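Local atomic coordinates of lactaldehyde dehydrogenase (Escherichia coli, PDB entry 2IMP), a protein that oxidises L-lactaldehyde irreversibly to L-lactate with NAD+, also acting strongly on glycolaldehyde and L-glyceraldehyde, in the breakdown of fucose and rhamnose. Residues 268-273 / 303-308; 290-295 / 390-395; 402-407 / 428-433; 410-415 / 432-437. One frame throughout, in Å; residues are numbered along the deposited sequence.

Contact 1. Residues 268-273 / 303-308; sequences LAVKAI and NRLGEA
Val270 presses both methyls against the flat peptide unit that joins Arg304 to Leu305: Val270 CG1 lies 3.9 Å from Arg304 O, and Val270 CG2 is 4.2 Å from Leu305 N. Arg304 touches through the root of its chain, CB 3.9 Å from Val270 CG2, while the extended remainder leads away. Here, then, is a small case of one branched residue carrying most of the contact between two helices. With CG1 anti to the backbone nitrogen (chi1 176°), the valine divides its methyls along one side of helix 298-310, CG2 toward Arg304 and CG1 toward Leu305 and, one turn on, toward Ala308, whose CB is 4.0 Å from Val270 CG1. Leu305 closes one flank, its CD1 4.2 Å from Val270 CG1, and Ile273 CG2 touches that same leucine methyl more distantly. The contact across the two segments is apolar throughout, and the axes are 9.6 Å apart at an angle of 36°, roughly parallel. Phe301, earlier on helix 298-310, adds its side chain against Val270 and Ile273. The two helices flank strand 290-294 in sequence and pack on the same sheet, since Ile273 reaches Val291 and Phe301 meets both Val291 and Val293.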
# COMPACT_ATOMS: atom_id res chain seq x y z
N LEU A 268 -20.26 -31.56 -4.20
CA LEU A 268 -19.41 -30.44 -4.57
C LEU A 268 -17.95 -30.89 -4.87
O LEU A 268 -17.39 -30.57 -5.92
CB LEU A 268 -19.43 -29.40 -3.45
CG LEU A 268 -18.75 -28.03 -3.62
CD1 LEU A 268 -19.18 -27.12 -2.47
CD2 LEU A 268 -17.24 -28.18 -3.64
N ALA A 269 -17.37 -31.63 -3.93
CA ALA A 269 -16.01 -32.13 -4.08
C ALA A 269 -15.78 -32.91 -5.38
O ALA A 269 -14.85 -32.62 -6.13
CB ALA A 269 -15.65 -33.00 -2.88
N VAL A 270 -16.62 -33.91 -5.64
CA VAL A 270 -16.48 -34.70 -6.86
C VAL A 270 -16.56 -33.85 -8.14
O VAL A 270 -15.74 -33.99 -9.05
CB VAL A 270 -17.55 -35.82 -6.94
CG1 VAL A 270 -17.44 -36.56 -8.26
CG2 VAL A 270 -17.38 -36.79 -5.77
N LYS A 271 -17.56 -32.98 -8.20
CA LYS A 271 -17.73 -32.10 -9.34
C LYS A 271 -16.51 -31.16 -9.52
O LYS A 271 -16.01 -30.98 -10.63
CB LYS A 271 -19.00 -31.27 -9.18
CG LYS A 271 -19.25 -30.32 -10.34
CD LYS A 271 -20.52 -29.50 -10.14
CE LYS A 271 -20.72 -28.52 -11.30
NZ LYS A 271 -21.97 -27.72 -11.15
N ALA A 272 -16.06 -30.59 -8.41
CA ALA A 272 -14.91 -29.70 -8.45
C ALA A 272 -13.63 -30.39 -8.97
O ALA A 272 -12.84 -29.79 -9.70
CB ALA A 272 -14.65 -29.12 -7.06
N ILE A 273 -13.44 -31.64 -8.58
CA ILE A 273 -12.28 -32.41 -9.00
C ILE A 273 -12.32 -32.88 -10.47
O ILE A 273 -11.31 -32.89 -11.16
CB ILE A 273 -12.05 -33.62 -8.08
CG1 ILE A 273 -11.73 -33.13 -6.66
CG2 ILE A 273 -10.91 -34.48 -8.60
CD1 ILE A 273 -11.44 -34.23 -5.67
N ASN A 303 -16.59 -43.96 -5.18
CA ASN A 303 -17.64 -44.42 -6.08
C ASN A 303 -18.20 -43.30 -6.97
O ASN A 303 -18.26 -43.43 -8.19
CB ASN A 303 -18.78 -45.07 -5.28
CG ASN A 303 -18.46 -46.49 -4.86
OD1 ASN A 303 -18.23 -47.37 -5.70
ND2 ASN A 303 -18.45 -46.74 -3.55
N ARG A 304 -18.62 -42.20 -6.35
CA ARG A 304 -19.13 -41.08 -7.12
C ARG A 304 -18.09 -40.55 -8.11
O ARG A 304 -18.42 -40.22 -9.25
CB ARG A 304 -19.59 -39.94 -6.19
CG ARG A 304 -20.85 -40.26 -5.40
CD ARG A 304 -21.45 -39.02 -4.77
NE ARG A 304 -22.63 -39.33 -3.97
CZ ARG A 304 -23.39 -38.43 -3.36
NH1 ARG A 304 -23.09 -37.14 -3.45
NH2 ARG A 304 -24.44 -38.81 -2.65
N LEU A 305 -16.84 -40.48 -7.66
CA LEU A 305 -15.76 -40.02 -8.52
C LEU A 305 -15.54 -40.98 -9.70
O LEU A 305 -15.29 -40.55 -10.83
CB LEU A 305 -14.46 -39.86 -7.71
CG LEU A 305 -13.23 -39.33 -8.47
CD1 LEU A 305 -13.54 -37.97 -9.08
CD2 LEU A 305 -12.05 -39.24 -7.52
N GLY A 306 -15.65 -42.27 -9.42
CA GLY A 306 -15.48 -43.28 -10.45
C GLY A 306 -16.57 -43.14 -11.50
O GLY A 306 -16.31 -43.24 -12.70
N GLU A 307 -17.80 -42.92 -11.05
CA GLU A 307 -18.91 -42.75 -11.97
C GLU A 307 -18.77 -41.49 -12.84
O GLU A 307 -19.10 -41.49 -14.02
CB GLU A 307 -20.24 -42.70 -11.20
CG GLU A 307 -20.60 -44.00 -10.51
CD GLU A 307 -21.82 -43.87 -9.62
OE1 GLU A 307 -22.89 -43.45 -10.13
OE2 GLU A 307 -21.72 -44.19 -8.41
N ALA A 308 -18.27 -40.42 -12.23
CA ALA A 308 -18.06 -39.17 -12.94
C ALA A 308 -17.04 -39.31 -14.08
O ALA A 308 -17.22 -38.78 -15.17
CB ALA A 308 -17.62 -38.07 -11.97

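Contact 2. Residues 290-295 / 390-395; sequences RVYVQK and PVVAFD
Phe394 turns its ring over the neighbouring strand and receives Gln294 CB on one face, 3.5 Å from the ring centroid, a CH-pi contact offset toward the rim. The torsion matters: with CG lodged between backbone nitrogen and carbonyl (chi1 71°), the ring leans across to the 290-294 strand. Its edge takes Tyr292 O, 3.4 Å from Phe394 CE2, while the Gln294 amide runs nearly parallel to the ring, the planes 18° apart. This is the tightly packed part of a parallel pair in register from Val291–Val391 to Gln294–Phe394. On the same face of the sheet Tyr292 and Val392 lie side by side, Tyr292 CD2 3.8 Å from Val392 CB; Met403 of helix 397-405 packs on Tyr292 and Phe394, and Met380 on Tyr292 and Val392. On the other face Val293 CG2 meets Val391 CG1 at 3.9 Å, and Tyr298 and Phe301 of helix 298-310 pack on Val293. Where the strands run out, packing slackens. Lys295 bends at chi2 and lays its methylene chain beside the Asp395 carboxylate on the solvent side, CG 3.3 Å from Asp395 OD1, yet Lys295 NZ stays 4.7 Å from that oxygen. Five backbone hydrogen bonds zip the strands, among them Val392 N to Val291 O at 2.8 Å. Chemically, the interior rests on backbone bonds and carbon packing, with buried polar ends tied elsewhere, Gln294 OE1 to Asp262 N, Tyr292 OH to Gln375 and Arg290 NE to Lys255 O; the opposite charges outside probably attract only loosely.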
# COMPACT_ATOMS: atom_id res chain seq x y z
N ARG A 290 -3.25 -35.12 -7.27
CA ARG A 290 -3.06 -35.91 -6.07
C ARG A 290 -4.29 -35.78 -5.16
O ARG A 290 -4.48 -34.76 -4.51
CB ARG A 290 -1.82 -35.45 -5.29
CG ARG A 290 -0.50 -35.76 -5.96
CD ARG A 290 0.67 -35.47 -5.01
NE ARG A 290 0.85 -34.04 -4.77
CZ ARG A 290 1.26 -33.52 -3.61
NH1 ARG A 290 1.52 -34.32 -2.58
NH2 ARG A 290 1.43 -32.21 -3.49
N VAL A 291 -5.12 -36.82 -5.12
CA VAL A 291 -6.33 -36.76 -4.31
C VAL A 291 -6.28 -37.53 -2.97
O VAL A 291 -6.15 -38.75 -2.94
CB VAL A 291 -7.54 -37.28 -5.13
CG1 VAL A 291 -8.82 -37.00 -4.38
CG2 VAL A 291 -7.56 -36.61 -6.49
N TYR A 292 -6.36 -36.78 -1.87
CA TYR A 292 -6.36 -37.37 -0.54
C TYR A 292 -7.76 -37.40 0.09
O TYR A 292 -8.37 -36.36 0.31
CB TYR A 292 -5.39 -36.62 0.38
CG TYR A 292 -3.97 -36.58 -0.14
CD1 TYR A 292 -3.56 -35.58 -1.02
CD2 TYR A 292 -3.05 -37.56 0.21
CE1 TYR A 292 -2.27 -35.56 -1.55
CE2 TYR A 292 -1.76 -37.56 -0.31
CZ TYR A 292 -1.38 -36.56 -1.19
OH TYR A 292 -0.11 -36.56 -1.73
N VAL A 293 -8.26 -38.61 0.35
CA VAL A 293 -9.59 -38.78 0.93
C VAL A 293 -9.58 -39.54 2.27
O VAL A 293 -9.02 -40.64 2.34
CB VAL A 293 -10.49 -39.57 -0.05
CG1 VAL A 293 -11.93 -39.54 0.43
CG2 VAL A 293 -10.36 -38.99 -1.45
N GLN A 294 -10.18 -38.98 3.31
CA GLN A 294 -10.16 -39.71 4.57
C GLN A 294 -11.18 -40.85 4.68
O GLN A 294 -12.23 -40.84 4.04
CB GLN A 294 -10.28 -38.77 5.78
CG GLN A 294 -11.53 -37.94 5.89
CD GLN A 294 -11.60 -37.23 7.23
OE1 GLN A 294 -12.47 -36.39 7.47
NE2 GLN A 294 -10.67 -37.57 8.12
N LYS A 295 -10.83 -41.84 5.50
CA LYS A 295 -11.62 -43.03 5.74
C LYS A 295 -13.16 -42.83 5.84
O LYS A 295 -13.92 -43.35 5.03
CB LYS A 295 -11.13 -43.71 7.02
CG LYS A 295 -9.61 -43.79 7.15
CD LYS A 295 -8.98 -44.70 6.10
CE LYS A 295 -7.49 -44.86 6.34
NZ LYS A 295 -6.87 -45.86 5.42
N PRO A 390 -4.61 -40.28 -8.98
CA PRO A 390 -4.20 -41.19 -7.91
C PRO A 390 -4.94 -40.83 -6.61
O PRO A 390 -5.01 -39.66 -6.24
CB PRO A 390 -2.70 -40.94 -7.82
CG PRO A 390 -2.62 -39.46 -8.10
CD PRO A 390 -3.55 -39.30 -9.28
N VAL A 391 -5.49 -41.83 -5.94
CA VAL A 391 -6.21 -41.58 -4.70
C VAL A 391 -5.55 -42.21 -3.46
O VAL A 391 -5.19 -43.39 -3.46
CB VAL A 391 -7.67 -42.08 -4.78
CG1 VAL A 391 -8.40 -41.72 -3.49
CG2 VAL A 391 -8.37 -41.46 -5.98
N VAL A 392 -5.40 -41.41 -2.42
CA VAL A 392 -4.79 -41.85 -1.19
C VAL A 392 -5.65 -41.57 0.05
O VAL A 392 -6.08 -40.43 0.27
CB VAL A 392 -3.40 -41.19 -0.99
CG1 VAL A 392 -2.80 -41.59 0.35
CG2 VAL A 392 -2.48 -41.59 -2.12
N ALA A 393 -5.92 -42.61 0.83
CA ALA A 393 -6.72 -42.45 2.02
C ALA A 393 -5.91 -41.97 3.22
O ALA A 393 -4.70 -42.17 3.28
CB ALA A 393 -7.42 -43.77 2.36
N PHE A 394 -6.57 -41.31 4.16
CA PHE A 394 -5.91 -40.82 5.36
C PHE A 394 -6.84 -40.78 6.58
O PHE A 394 -8.06 -40.82 6.44
CB PHE A 394 -5.32 -39.42 5.11
CG PHE A 394 -6.34 -38.32 4.97
CD1 PHE A 394 -6.84 -37.67 6.09
CD2 PHE A 394 -6.81 -37.95 3.71
CE1 PHE A 394 -7.79 -36.66 5.96
CE2 PHE A 394 -7.76 -36.94 3.57
CZ PHE A 394 -8.25 -36.29 4.70
N ASP A 395 -6.26 -40.70 7.78
CA ASP A 395 -7.04 -40.67 9.00
C ASP A 395 -7.29 -39.26 9.57
O ASP A 395 -8.44 -38.88 9.82
CB ASP A 395 -6.38 -41.54 10.07
CG ASP A 395 -6.33 -43.01 9.68
OD1 ASP A 395 -7.41 -43.63 9.54
OD2 ASP A 395 -5.22 -43.56 9.50

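Contact 3. Residues 402-407 / 428-433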
# COMPACT_ATOMS: atom_id res chain seq x y z
N SER A 402 0.31 -32.96 5.84
CA SER A 402 1.69 -33.41 5.80
C SER A 402 2.06 -34.08 4.46
O SER A 402 3.15 -33.85 3.93
CB SER A 402 1.96 -34.38 6.95
OG SER A 402 3.28 -34.86 6.89
N MET A 403 1.15 -34.89 3.93
CA MET A 403 1.39 -35.55 2.65
C MET A 403 1.30 -34.58 1.46
O MET A 403 2.06 -34.70 0.49
CB MET A 403 0.40 -36.71 2.46
CG MET A 403 0.65 -37.88 3.40
SD MET A 403 -0.35 -39.34 3.04
CE MET A 403 -1.80 -38.98 4.00
N ALA A 404 0.38 -33.63 1.54
CA ALA A 404 0.25 -32.63 0.49
C ALA A 404 1.54 -31.79 0.40
O ALA A 404 2.05 -31.52 -0.69
CB ALA A 404 -0.96 -31.73 0.76
N ASN A 405 2.05 -31.39 1.56
CA ASN A 405 3.29 -30.61 1.62
C ASN A 405 4.52 -31.40 1.18
O ASN A 405 5.54 -30.83 0.82
CB ASN A 405 3.53 -30.06 3.03
CG ASN A 405 2.58 -28.94 3.38
OD1 ASN A 405 2.09 -28.23 2.51
ND2 ASN A 405 2.33 -28.76 4.67
N ASP A 406 4.40 -32.73 1.24
CA ASP A 406 5.50 -33.60 0.84
C ASP A 406 5.66 -33.65 -0.69
O ASP A 406 5.37 -34.66 -1.34
CB ASP A 406 5.27 -35.01 1.39
CG ASP A 406 6.37 -35.97 0.99
OD1 ASP A 406 7.56 -35.62 1.16
OD2 ASP A 406 6.05 -37.08 0.51
N SER A 407 6.14 -32.54 -1.24
CA SER A 407 6.32 -32.39 -2.68
C SER A 407 7.32 -31.28 -3.05
O SER A 407 7.40 -30.27 -2.35
CB SER A 407 4.96 -32.09 -3.32
OG SER A 407 5.08 -31.64 -4.66
N LYS A 428 -3.36 -22.50 7.26
CA LYS A 428 -2.11 -22.28 7.97
C LYS A 428 -1.05 -23.39 7.73
O LYS A 428 0.13 -23.10 7.65
CB LYS A 428 -2.39 -22.16 9.48
CG LYS A 428 -1.18 -21.75 10.30
CD LYS A 428 -1.54 -21.47 11.76
CE LYS A 428 -0.35 -20.90 12.53
NZ LYS A 428 -0.69 -20.52 13.94
N GLY A 429 -1.51 -24.63 7.59
CA GLY A 429 -0.59 -25.74 7.38
C GLY A 429 -0.12 -26.01 5.96
O GLY A 429 1.00 -26.49 5.76
N LEU A 430 -0.96 -25.72 4.98
CA LEU A 430 -0.60 -25.95 3.58
C LEU A 430 0.47 -24.98 3.02
O LEU A 430 0.28 -23.76 3.01
CB LEU A 430 -1.87 -25.91 2.71
CG LEU A 430 -2.78 -27.13 2.87
CD1 LEU A 430 -4.11 -26.93 2.16
CD2 LEU A 430 -2.06 -28.35 2.31
N LYS A 431 1.58 -25.53 2.55
CA LYS A 431 2.65 -24.71 2.00
C LYS A 431 2.60 -24.56 0.46
O LYS A 431 3.41 -25.11 -0.27
CB LYS A 431 4.00 -25.30 2.44
CG LYS A 431 4.15 -25.32 3.96
CD LYS A 431 5.37 -26.10 4.41
CE LYS A 431 5.40 -26.21 5.93
NZ LYS A 431 6.51 -27.07 6.45
N PHE A 432 1.61 -23.79 0.00
CA PHE A 432 1.39 -23.54 -1.42
C PHE A 432 1.07 -22.07 -1.75
O PHE A 432 0.59 -21.32 -0.90
CB PHE A 432 0.24 -24.44 -1.92
CG PHE A 432 0.55 -25.91 -1.89
CD1 PHE A 432 0.61 -26.59 -0.67
CD2 PHE A 432 0.84 -26.60 -3.06
CE1 PHE A 432 0.95 -27.94 -0.64
CE2 PHE A 432 1.18 -27.95 -3.03
CZ PHE A 432 1.24 -28.62 -1.82
N GLY A 433 1.35 -21.67 -2.99
CA GLY A 433 1.08 -20.30 -3.40
C GLY A 433 -0.41 -20.04 -3.50
O GLY A 433 -0.85 -18.89 -3.51
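The Asn405 side chain faces the backbone that leaves helix 420-429 and grips it with both ends of its amide, a worked instance of one amide satisfying a donor and an acceptor of a neighbouring backbone. Asn405 OD1 accepts from Lys431 N at 2.7 Å, in a nearly straight bond (172° at the hydrogen), while Asn405 ND2 donates a hydrogen bond to Gly429 O at 2.8 Å. That glycine oxygen lies close to the amide plane, whereas the lysine nitrogen is tilted from it. With each end of the amide bound, its rotation is fixed. CG anti to the carbonyl carbon (chi1 -72°) swings the group toward Gly429 and Lys431.

Phe432 comes in at an angle: its ring plane is turned only 25° from the amide, and it offers its edge, with CE1 3.4 Å from Asn405 OD1 and CZ 3.2 Å from Ala404 O. Carbonyl oxygens set at a ring edge face its slightly positive hydrogens, a favourable arrangement. Lys431 runs alongside the amide instead, extended beyond CG, with CB 3.5 Å from Asn405 OD1. Beside the two amide bonds, Leu430 CD2 rests on Ala404 CB at 3.9 Å.

Leu430 is the first residue to depart from helical geometry, so the two bonds fall where the chain leaves helix 420-429 on its way to strand 434-437. They join that turn to the end of helix 397-405, beside strand 257-260, whose Pro257 touches Ala404 and Phe432, and beside strand 409-416, where Ser413 meets Leu430.

Contact 4. Residues 410-415 / 432-437; sequences GLTSSI and FGETYI. With SO4 (sulfate ion), chain B.
Ser413 and Thr435 pair across two parallel strands of a beta-alpha-beta unit, strand 409-416, helix 420-429 and strand 434-437. Among the backbone bonds, Tyr436 N to Ser413 O is short and straight (2.7 Å, 171°), and Ile415 N bonds to Tyr436 O at 2.9 Å; Ser413 N to Glu434 O is weak. Hydroxyls supply a second set. Thr435 OG1 donates to Ser413 OG at 2.8 Å, and Ser413 OG in turn donates a hydrogen bond to Glu434 O, also at 2.8 Å. The torsion that sets Ser413 OG between its backbone nitrogen and carbonyl (chi1 67°) places it between the two partners. On the face opposite to Ser413, Thr412 OG1 donates to Glu434 OE1, while Glu434 OE2 bonds His449; the threonine is thus placed to orient a carboxylate that in turn meets a lactate-binding histidine. A sulfate, probably from the crystallisation liquor, sits too close to Gly410 and Leu411 to be placed with confidence, so its bond from Thr412 N is doubtful too. The sheet continues into a neighbouring subunit, where Tyr436 stacks with Tyr476 of that chain. Carbon contacts complete the pairing: Ser413 CB makes a CH-pi contact over a face of the Phe432 ring, Thr412 CG2 meets the edge of Tyr436 at 3.4 Å from CE1, and Ile415 and Ile437 run side by side, Ile415 CG2 4.1 Å from Ile437 CG1.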
# COMPACT_ATOMS: atom_id res chain seq x y z
N GLY A 410 4.90 -26.44 -5.12
CA GLY A 410 4.00 -25.77 -4.20
C GLY A 410 3.24 -24.63 -4.84
O GLY A 410 3.21 -23.52 -4.32
N LEU A 411 2.63 -24.90 -5.99
CA LEU A 411 1.86 -23.89 -6.69
C LEU A 411 0.38 -23.80 -6.24
O LEU A 411 -0.06 -22.77 -5.74
CB LEU A 411 1.94 -24.15 -8.20
CG LEU A 411 1.20 -23.17 -9.12
CD1 LEU A 411 1.67 -21.74 -8.86
CD2 LEU A 411 1.45 -23.57 -10.57
N THR A 412 -0.36 -24.90 -6.41
CA THR A 412 -1.78 -24.93 -6.07
C THR A 412 -2.23 -26.09 -5.14
O THR A 412 -1.70 -27.20 -5.21
CB THR A 412 -2.64 -25.02 -7.36
OG1 THR A 412 -2.28 -23.96 -8.25
CG2 THR A 412 -4.12 -24.90 -7.02
N SER A 413 -3.21 -25.80 -4.29
CA SER A 413 -3.77 -26.78 -3.36
C SER A 413 -5.29 -26.56 -3.12
O SER A 413 -5.82 -25.51 -3.46
CB SER A 413 -3.05 -26.73 -2.01
OG SER A 413 -3.30 -25.51 -1.34
N SER A 414 -5.95 -27.56 -2.54
CA SER A 414 -7.38 -27.44 -2.27
C SER A 414 -7.90 -28.37 -1.16
O SER A 414 -7.36 -29.46 -0.93
CB SER A 414 -8.19 -27.69 -3.54
OG SER A 414 -8.12 -29.04 -3.94
N ILE A 415 -8.95 -27.93 -0.48
CA ILE A 415 -9.56 -28.72 0.57
C ILE A 415 -11.09 -28.54 0.66
O ILE A 415 -11.61 -27.46 0.38
CB ILE A 415 -8.94 -28.40 1.95
CG1 ILE A 415 -9.50 -29.36 3.01
CG2 ILE A 415 -9.20 -26.96 2.32
CD1 ILE A 415 -8.85 -29.24 4.37
N PHE A 432 1.61 -23.79 0.00
CA PHE A 432 1.39 -23.54 -1.42
C PHE A 432 1.07 -22.07 -1.75
O PHE A 432 0.59 -21.32 -0.90
CB PHE A 432 0.24 -24.44 -1.92
CG PHE A 432 0.55 -25.91 -1.89
CD1 PHE A 432 0.61 -26.59 -0.67
CD2 PHE A 432 0.84 -26.60 -3.06
CE1 PHE A 432 0.95 -27.94 -0.64
CE2 PHE A 432 1.18 -27.95 -3.03
CZ PHE A 432 1.24 -28.62 -1.82
N GLY A 433 1.35 -21.67 -2.99
CA GLY A 433 1.08 -20.30 -3.40
C GLY A 433 -0.41 -20.04 -3.50
O GLY A 433 -0.85 -18.89 -3.51
N GLU A 434 -1.18 -21.12 -3.58
CA GLU A 434 -2.63 -21.02 -3.68
C GLU A 434 -3.39 -22.17 -2.97
O GLU A 434 -2.97 -23.33 -3.02
CB GLU A 434 -3.07 -21.01 -5.15
CG GLU A 434 -2.47 -19.92 -6.01
CD GLU A 434 -2.89 -20.04 -7.46
OE1 GLU A 434 -3.07 -21.18 -7.94
OE2 GLU A 434 -3.03 -19.00 -8.13
N THR A 435 -4.48 -21.81 -2.32
CA THR A 435 -5.32 -22.79 -1.65
C THR A 435 -6.82 -22.54 -1.91
O THR A 435 -7.37 -21.52 -1.50
CB THR A 435 -5.11 -22.78 -0.11
OG1 THR A 435 -3.76 -23.15 0.19
CG2 THR A 435 -6.05 -23.79 0.55
N TYR A 436 -7.44 -23.48 -2.62
CA TYR A 436 -8.86 -23.36 -2.92
C TYR A 436 -9.75 -24.11 -1.92
O TYR A 436 -9.55 -25.30 -1.67
CB TYR A 436 -9.16 -23.88 -4.33
CG TYR A 436 -8.50 -23.06 -5.41
CD1 TYR A 436 -7.19 -23.32 -5.80
CD2 TYR A 436 -9.19 -22.02 -6.03
CE1 TYR A 436 -6.58 -22.55 -6.79
CE2 TYR A 436 -8.59 -21.25 -7.02
CZ TYR A 436 -7.28 -21.52 -7.39
OH TYR A 436 -6.68 -20.76 -8.36
N ILE A 437 -10.72 -23.40 -1.36
CA ILE A 437 -11.63 -23.99 -0.40
C ILE A 437 -13.08 -24.16 -0.93
O ILE A 437 -13.75 -23.18 -1.29
CB ILE A 437 -11.66 -23.17 0.89
CG1 ILE A 437 -10.24 -23.07 1.45
CG2 ILE A 437 -12.59 -23.82 1.91
CD1 ILE A 437 -10.14 -22.26 2.73
S SO4 B . 1.56 -27.89 -6.90
O1 SO4 B . 2.60 -28.74 -7.48
O2 SO4 B . 1.00 -27.00 -7.95
O3 SO4 B . 0.49 -28.71 -6.32
O4 SO4 B . 2.15 -27.11 -5.81

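In the fold
Contacts 2 and 4 lie in one mixed sheet, their centres about 16 Å apart, with strand 257-260 between them; contacts 1 and 3 involve the helices and turns packed on it. Along the chain, the segments of contacts 1 and 2 alternate, and their centres are about 14 Å apart. Contacts 3 and 4 follow later, with centres about 8 Å apart, and share Phe432 and Gly433. Arg290 ties the two halves together, bonding to the carbonyl oxygens of Met403 and Ala404. The sheet thus leads from contact 2, farther from the chain's centre, to contact 4, beside the lactate site; contacts 3 and 4 both touch a neighbouring subunit of the tetramer.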